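Local atomic coordinates of hydrolase, putative (Plasmodium vivax, PDB entry 2B30), a protein that is of uncharacterised function but is probably a metal-dependent phosphatase of the HAD superfamily, and binds calcium. Residues 98-103 / 217-222; 206-209 / 215-218; 30-35 / 52-57. All blocks are in the same frame, centred on the assembly; numbering follows the deposited sequence.

Interaction 1: 98-103 / 217-222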
# COMPACT_ATOMS: atom_id res chain seq x y z
N ASN A 98 8.89 -7.55 -7.37
CA ASN A 98 7.69 -6.94 -6.81
C ASN A 98 7.91 -6.27 -5.46
O ASN A 98 7.02 -6.28 -4.60
CB ASN A 98 6.54 -7.96 -6.79
CG ASN A 98 5.99 -8.22 -8.18
OD1 ASN A 98 6.25 -7.43 -9.10
ND2 ASN A 98 5.24 -9.31 -8.35
N GLY A 99 9.08 -5.68 -5.30
CA GLY A 99 9.36 -4.86 -4.12
C GLY A 99 10.03 -5.57 -2.97
O GLY A 99 10.28 -4.94 -1.94
N THR A 100 10.34 -6.85 -3.16
CA THR A 100 11.00 -7.64 -2.12
C THR A 100 12.54 -7.56 -2.22
O THR A 100 13.25 -7.92 -1.27
CB THR A 100 10.53 -9.11 -2.16
OG1 THR A 100 10.74 -9.66 -3.46
CG2 THR A 100 9.06 -9.20 -1.84
N ILE A 101 13.06 -7.07 -3.35
CA ILE A 101 14.49 -6.77 -3.45
C ILE A 101 14.69 -5.36 -3.98
O ILE A 101 14.15 -5.00 -5.02
CB ILE A 101 15.25 -7.79 -4.36
CG1 ILE A 101 15.19 -9.18 -3.75
CG2 ILE A 101 16.73 -7.38 -4.51
CD1 ILE A 101 15.74 -10.27 -4.65
N VAL A 102 15.48 -4.56 -3.26
CA VAL A 102 15.71 -3.16 -3.62
C VAL A 102 17.19 -2.80 -3.52
O VAL A 102 17.82 -3.07 -2.50
CB VAL A 102 14.91 -2.22 -2.70
CG1 VAL A 102 15.11 -0.77 -3.11
CG2 VAL A 102 13.44 -2.58 -2.70
N TYR A 103 17.73 -2.19 -4.57
CA TYR A 103 19.12 -1.73 -4.60
C TYR A 103 19.19 -0.22 -4.70
O TYR A 103 18.42 0.39 -5.46
CB TYR A 103 19.87 -2.33 -5.78
CG TYR A 103 19.97 -3.83 -5.72
CD1 TYR A 103 20.74 -4.46 -4.75
CD2 TYR A 103 19.32 -4.62 -6.65
CE1 TYR A 103 20.83 -5.84 -4.70
CE2 TYR A 103 19.42 -6.01 -6.60
CZ TYR A 103 20.17 -6.60 -5.63
OH TYR A 103 20.25 -7.96 -5.60
N GLU A 217 2.58 -14.96 -10.03
CA GLU A 217 3.79 -14.52 -9.36
C GLU A 217 3.50 -14.46 -7.86
O GLU A 217 2.65 -13.69 -7.43
CB GLU A 217 4.22 -13.14 -9.85
CG GLU A 217 5.02 -13.16 -11.15
CD GLU A 217 5.56 -11.79 -11.54
OE1 GLU A 217 4.86 -10.76 -11.36
OE2 GLU A 217 6.71 -11.74 -12.05
N VAL A 218 4.20 -15.30 -7.09
CA VAL A 218 3.97 -15.43 -5.64
C VAL A 218 5.11 -14.81 -4.84
O VAL A 218 6.24 -15.26 -4.93
CB VAL A 218 3.88 -16.91 -5.26
CG1 VAL A 218 3.63 -17.08 -3.78
CG2 VAL A 218 2.78 -17.58 -6.07
N THR A 219 4.81 -13.77 -4.06
CA THR A 219 5.80 -13.11 -3.20
C THR A 219 5.30 -13.00 -1.76
O THR A 219 4.14 -13.33 -1.48
CB THR A 219 6.15 -11.70 -3.71
OG1 THR A 219 4.95 -11.00 -4.07
CG2 THR A 219 7.07 -11.78 -4.91
N LYS A 220 6.18 -12.57 -0.86
CA LYS A 220 5.83 -12.36 0.55
C LYS A 220 4.65 -11.39 0.71
O LYS A 220 4.48 -10.47 -0.09
CB LYS A 220 7.05 -11.82 1.30
CG LYS A 220 6.93 -11.78 2.84
CD LYS A 220 8.16 -11.14 3.46
CE LYS A 220 8.31 -11.47 4.94
NZ LYS A 220 9.65 -11.04 5.43
N LEU A 221 3.84 -11.61 1.74
CA LEU A 221 2.66 -10.78 2.01
C LEU A 221 3.07 -9.39 2.44
O LEU A 221 4.08 -9.22 3.12
CB LEU A 221 1.81 -11.41 3.12
CG LEU A 221 0.48 -10.72 3.45
CD1 LEU A 221 -0.52 -10.90 2.33
CD2 LEU A 221 -0.10 -11.23 4.75
N GLY A 222 2.28 -8.39 2.07
CA GLY A 222 2.52 -7.01 2.50
C GLY A 222 3.53 -6.23 1.68
O GLY A 222 3.87 -5.09 2.03
O HOH W 1 5.38 -8.31 -3.88
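The one direct polar bond between the two segments joins the amide of Asn-98 to the carboxylate of Glu-217: ND2 of Asn-98 donates to OE1 of Glu-217. At 3.4 Å, with an N-H...O angle of 151°, the bond is weak. The two side chains cross at about a right angle, and their amide and carboxylate planes stand 86° apart. Each group has a second polar partner on its other branch. OD1 of Asn-98 accepts from ND2 of Asn-251, while OE2 of Glu-217 forms a salt bridge with Lys-181. These outer partners are consistent with end groups held in place, and the bond between the two is long.

A water supplies the second polar link. It donates to O of Asn-98 at 2.7 Å and accepts from OG1 of Thr-219 at 2.7 Å, so the hydroxyl of Thr-219 reaches the opposite backbone through a single molecule.

Two apolar contacts accompany the polar ones. The methyl CG2 of Thr-219 approaches CB of Asn-98 at 4.3 Å, and CG2 of Thr-100 meets CB of Thr-219 at the same distance. With chi1 at 56°, Thr-100 keeps OG1 turned back to O of Ile-97 and presents its methyl to the other segment.

Only about 202 Å² is buried in total, and no backbone hydrogen bond crosses. The nearest CA atoms, those of Asn-98 and Thr-219, are 7.4 Å apart, so the two backbones do not pair as one sheet. The loop before strand 101-103 of the Rossmann-like core instead meets strand 216-220 of the second sheet where that strand runs back toward the core. Such a sparse, partly water-bridged junction suits the core-cap boundary of a subfamily IIB HAD hydrolase, beside the metal site.

Interaction 2: 206-209 / 215-218; sequences LTIF and HAEV
Val-218 presses its CG1 methyl into the fork of Leu-206, 3.7 Å from CD1 and 4.0 Å from CD2 of that leucine. CG1 stands anti to the backbone N of Val-218 (chi1 -179°), and this directs it to Leu-206 while the other branch turns to Ile-208. On the same face Ile-208 spans Ala-216 and Val-218, alternate residues of the opposite strand. Its CG1 is 4.4 Å from CG2 of Val-218, and its CG2 is 4.4 Å from CB of Ala-216.

The other face carries Phe-209 and Glu-217. Their side chains start out as a cross-strand pair, but the phenyl ring swings away from segment 215-218 to lie against Asn-98, Glu-250 and Asn-251.

The backbone beneath is an antiparallel ladder whose short axes come within 4.8 Å at 156°. Phe-209 and Glu-217 form its hydrogen-bonded pair: Phe-209 N donates to Glu-217 O at 3.0 Å, and Glu-217 N to Phe-209 O at 2.9 Å. Ile-208 and Val-218 are the non-hydrogen-bonded pair. CA-H...O contacts add to the ladder, such as that from CA of Val-218 to O of Thr-207 at 3.4 Å.

The hairpin is thus two-faced in chemistry. One side is aliphatic, and there Leu-206 and Val-218 pack on Leu-123 of helix 117-129; the opposite side carries the packed aromatic ring and the side chain of Glu-217, about 8 Å from the calcium. Backbone bonds fix the register, and dispersion contacts alone join the side chains across it.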
# COMPACT_ATOMS: atom_id res chain seq x y z
N LEU A 206 0.15 -14.69 1.48
CA LEU A 206 1.07 -14.44 0.38
C LEU A 206 0.48 -13.39 -0.55
O LEU A 206 -0.74 -13.26 -0.66
CB LEU A 206 1.30 -15.72 -0.45
CG LEU A 206 2.15 -16.84 0.15
CD1 LEU A 206 1.96 -18.14 -0.63
CD2 LEU A 206 3.62 -16.45 0.19
N THR A 207 1.36 -12.65 -1.20
CA THR A 207 1.00 -11.79 -2.31
C THR A 207 0.97 -12.64 -3.59
O THR A 207 1.99 -13.22 -3.97
CB THR A 207 2.05 -10.69 -2.45
OG1 THR A 207 2.08 -9.93 -1.24
CG2 THR A 207 1.77 -9.78 -3.64
N ILE A 208 -0.18 -12.72 -4.24
CA ILE A 208 -0.28 -13.47 -5.49
C ILE A 208 -0.79 -12.56 -6.60
O ILE A 208 -1.98 -12.24 -6.66
CB ILE A 208 -1.22 -14.69 -5.38
CG1 ILE A 208 -0.75 -15.66 -4.29
CG2 ILE A 208 -1.32 -15.43 -6.71
CD1 ILE A 208 -1.73 -15.82 -3.13
N PHE A 209 0.11 -12.15 -7.49
CA PHE A 209 -0.28 -11.40 -8.68
C PHE A 209 -0.43 -12.35 -9.86
O PHE A 209 0.16 -13.43 -9.90
CB PHE A 209 0.73 -10.31 -9.01
CG PHE A 209 0.72 -9.14 -8.05
CD1 PHE A 209 -0.43 -8.37 -7.89
CD2 PHE A 209 1.86 -8.80 -7.33
CE1 PHE A 209 -0.45 -7.29 -7.01
CE2 PHE A 209 1.85 -7.71 -6.46
CZ PHE A 209 0.69 -6.95 -6.29
N HIS A 215 -0.13 -16.16 -15.67
CA HIS A 215 0.78 -16.89 -14.77
C HIS A 215 0.70 -16.29 -13.37
O HIS A 215 0.29 -15.13 -13.21
CB HIS A 215 2.23 -16.82 -15.29
CG HIS A 215 2.37 -17.19 -16.75
ND1 HIS A 215 2.10 -18.45 -17.23
CD2 HIS A 215 2.78 -16.46 -17.81
CE1 HIS A 215 2.32 -18.48 -18.53
NE2 HIS A 215 2.74 -17.28 -18.91
N ALA A 216 1.06 -17.07 -12.35
CA ALA A 216 1.02 -16.59 -10.96
C ALA A 216 2.41 -16.21 -10.46
O ALA A 216 3.31 -17.03 -10.47
CB ALA A 216 0.41 -17.65 -10.04
N GLU A 217 2.58 -14.96 -10.03
CA GLU A 217 3.79 -14.52 -9.36
C GLU A 217 3.50 -14.46 -7.86
O GLU A 217 2.65 -13.69 -7.43
CB GLU A 217 4.22 -13.14 -9.85
CG GLU A 217 5.02 -13.16 -11.15
CD GLU A 217 5.56 -11.79 -11.54
OE1 GLU A 217 4.86 -10.76 -11.36
OE2 GLU A 217 6.71 -11.74 -12.05
N VAL A 218 4.20 -15.30 -7.09
CA VAL A 218 3.97 -15.43 -5.64
C VAL A 218 5.11 -14.81 -4.84
O VAL A 218 6.24 -15.26 -4.93
CB VAL A 218 3.88 -16.91 -5.26
CG1 VAL A 218 3.63 -17.08 -3.78
CG2 VAL A 218 2.78 -17.58 -6.07

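Interaction 3: 30-35 / 52-57. With CA (calcium ion), chain E.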
# COMPACT_ATOMS: atom_id res chain seq x y z
N LEU A 30 12.45 8.75 -12.15
CA LEU A 30 11.67 8.02 -13.17
C LEU A 30 11.54 6.57 -12.75
O LEU A 30 12.54 5.85 -12.64
CB LEU A 30 12.33 8.12 -14.55
CG LEU A 30 12.72 9.51 -15.09
CD1 LEU A 30 13.33 9.40 -16.49
CD2 LEU A 30 11.54 10.48 -15.09
N LEU A 31 10.30 6.13 -12.53
CA LEU A 31 9.99 4.76 -12.13
C LEU A 31 9.29 4.05 -13.28
O LEU A 31 8.13 4.30 -13.57
CB LEU A 31 9.11 4.76 -10.89
CG LEU A 31 9.66 5.45 -9.63
CD1 LEU A 31 8.63 5.31 -8.55
CD2 LEU A 31 11.03 4.90 -9.15
N ILE A 32 10.00 3.13 -13.93
CA ILE A 32 9.59 2.57 -15.20
C ILE A 32 9.35 1.09 -15.06
O ILE A 32 10.24 0.36 -14.63
CB ILE A 32 10.70 2.78 -16.24
CG1 ILE A 32 11.14 4.25 -16.26
CG2 ILE A 32 10.23 2.30 -17.63
CD1 ILE A 32 12.26 4.54 -17.26
N ASP A 33 8.15 0.64 -15.40
CA ASP A 33 7.86 -0.80 -15.45
C ASP A 33 8.62 -1.43 -16.62
O ASP A 33 8.91 -0.76 -17.60
CB ASP A 33 6.36 -1.04 -15.60
CG ASP A 33 6.01 -2.51 -15.70
OD1 ASP A 33 6.54 -3.34 -14.93
OD2 ASP A 33 5.19 -2.84 -16.57
N PHE A 34 8.97 -2.71 -16.49
CA PHE A 34 9.71 -3.39 -17.55
C PHE A 34 8.77 -4.01 -18.60
O PHE A 34 8.52 -3.38 -19.63
CB PHE A 34 10.71 -4.40 -16.98
CG PHE A 34 11.85 -4.72 -17.92
CD1 PHE A 34 12.81 -3.75 -18.21
CD2 PHE A 34 11.96 -5.97 -18.52
CE1 PHE A 34 13.87 -4.03 -19.09
CE2 PHE A 34 13.01 -6.26 -19.39
CZ PHE A 34 13.97 -5.29 -19.68
N ASP A 35 8.23 -5.21 -18.36
CA ASP A 35 7.44 -5.89 -19.39
C ASP A 35 6.12 -5.20 -19.57
O ASP A 35 5.48 -4.80 -18.59
CB ASP A 35 7.16 -7.34 -19.02
CG ASP A 35 8.41 -8.14 -18.89
OD1 ASP A 35 9.15 -7.90 -17.91
OD2 ASP A 35 8.65 -9.00 -19.77
N ASP A 52 17.63 5.32 -25.79
CA ASP A 52 18.08 6.72 -25.88
C ASP A 52 17.40 7.58 -24.83
O ASP A 52 18.01 8.49 -24.27
CB ASP A 52 17.79 7.31 -27.27
CG ASP A 52 18.61 6.67 -28.36
OD1 ASP A 52 19.86 6.65 -28.24
OD2 ASP A 52 18.01 6.18 -29.34
N ALA A 53 16.12 7.30 -24.58
CA ALA A 53 15.34 8.07 -23.61
C ALA A 53 15.97 7.95 -22.24
O ALA A 53 16.21 8.96 -21.57
CB ALA A 53 13.90 7.56 -23.57
N ILE A 54 16.27 6.72 -21.84
CA ILE A 54 16.94 6.47 -20.59
C ILE A 54 18.34 7.10 -20.62
O ILE A 54 18.74 7.77 -19.67
CB ILE A 54 16.99 4.98 -20.28
CG1 ILE A 54 15.57 4.46 -20.01
CG2 ILE A 54 17.90 4.71 -19.07
CD1 ILE A 54 15.45 2.95 -20.03
N LYS A 55 19.05 6.90 -21.73
CA LYS A 55 20.38 7.49 -21.92
C LYS A 55 20.35 8.97 -21.62
O LYS A 55 21.16 9.46 -20.84
CB LYS A 55 20.89 7.27 -23.34
CG LYS A 55 22.32 7.72 -23.60
CD LYS A 55 22.74 7.39 -25.04
CE LYS A 55 24.13 7.94 -25.38
NZ LYS A 55 25.25 7.04 -24.97
N GLU A 56 19.39 9.68 -22.20
CA GLU A 56 19.30 11.12 -22.04
C GLU A 56 18.87 11.49 -20.62
O GLU A 56 19.37 12.46 -20.05
CB GLU A 56 18.35 11.72 -23.07
CG GLU A 56 18.46 13.25 -23.20
CD GLU A 56 17.57 13.82 -24.30
OE1 GLU A 56 16.99 13.03 -25.08
OE2 GLU A 56 17.46 15.06 -24.39
N ALA A 57 17.94 10.71 -20.05
CA ALA A 57 17.42 10.96 -18.69
C ALA A 57 18.55 10.96 -17.66
O ALA A 57 18.58 11.81 -16.78
CB ALA A 57 16.38 9.91 -18.32
CA CA E . 4.78 -5.02 -16.39
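Leu-30 and Ile-32, two residues apart on the strand, both direct their side chains at helix residues 52-57 and meet Ala-57 and Ile-54 respectively. Leu-30 lays its CD1 branch against CB of Ala-57 at 3.6 Å. Its CG lies anti to the carbonyl carbon (chi1 -51°), and the chain beyond is extended, which carries the methyl out to the helix. Ile-32 reaches in the same way, its CD1 ending 4.3 Å from CG1 of Ile-54. The CB of Ile-54 does not point straight at the strand; the rest of its side chain bends nearer and brings CG1 to the contact. The i, i+2 step of the strand is thereby matched to the i, i+3 step of the helix, and no hydrogen bond crosses.

At the end of the strand Asp-33 points away from this apolar layer to a calcium ion. Its OD2 binds the metal at 2.2 Å, with OD1 a longer second contact at 2.8 Å. Asp-35 binds through its backbone O at 2.3 Å from the calcium, and Asp-248 completes the protein ligands. OD2 of Asp-33 is also hydrogen-bonded to Thr-37. This is the DxD motif of HAD hydrolases, whose first aspartate is the nucleophile in well-studied relatives.

Helix 48-60 links strand 29-33 to the parallel, adjacent strand 63-67 in a beta-alpha-beta crossover. Strand 243-247 lies on the other side of strand 29-33, and helix 288-297 packs alongside helix 48-60, setting Leu-293 against both Leu-30 and Ala-53 and Val-289 against Ile-32.

Interactions 1 and 2 share Glu-217 and Val-218 of strand 216-220, and their centres lie 10 Å apart. They touch where Thr-207 OG1 comes 2.7 Å from Lys-220 O, and where Asn-98 ND2 packs 3.6 Å from Phe-209 CD2. Interaction 3 lies on the far side of the chain's centre, its own centre 21 Å from that of interaction 1 and 25 Å from that of interaction 2, with nearest atoms about 7 Å away in each case. It holds Asp-33 and Asp-35 of the calcium site, the presumed active site. Interactions 1 and 2 approach that site through Glu-217, whose side chain is about 8 Å from the calcium, and Asn-98, about 7 Å from the side chain of Asp-33.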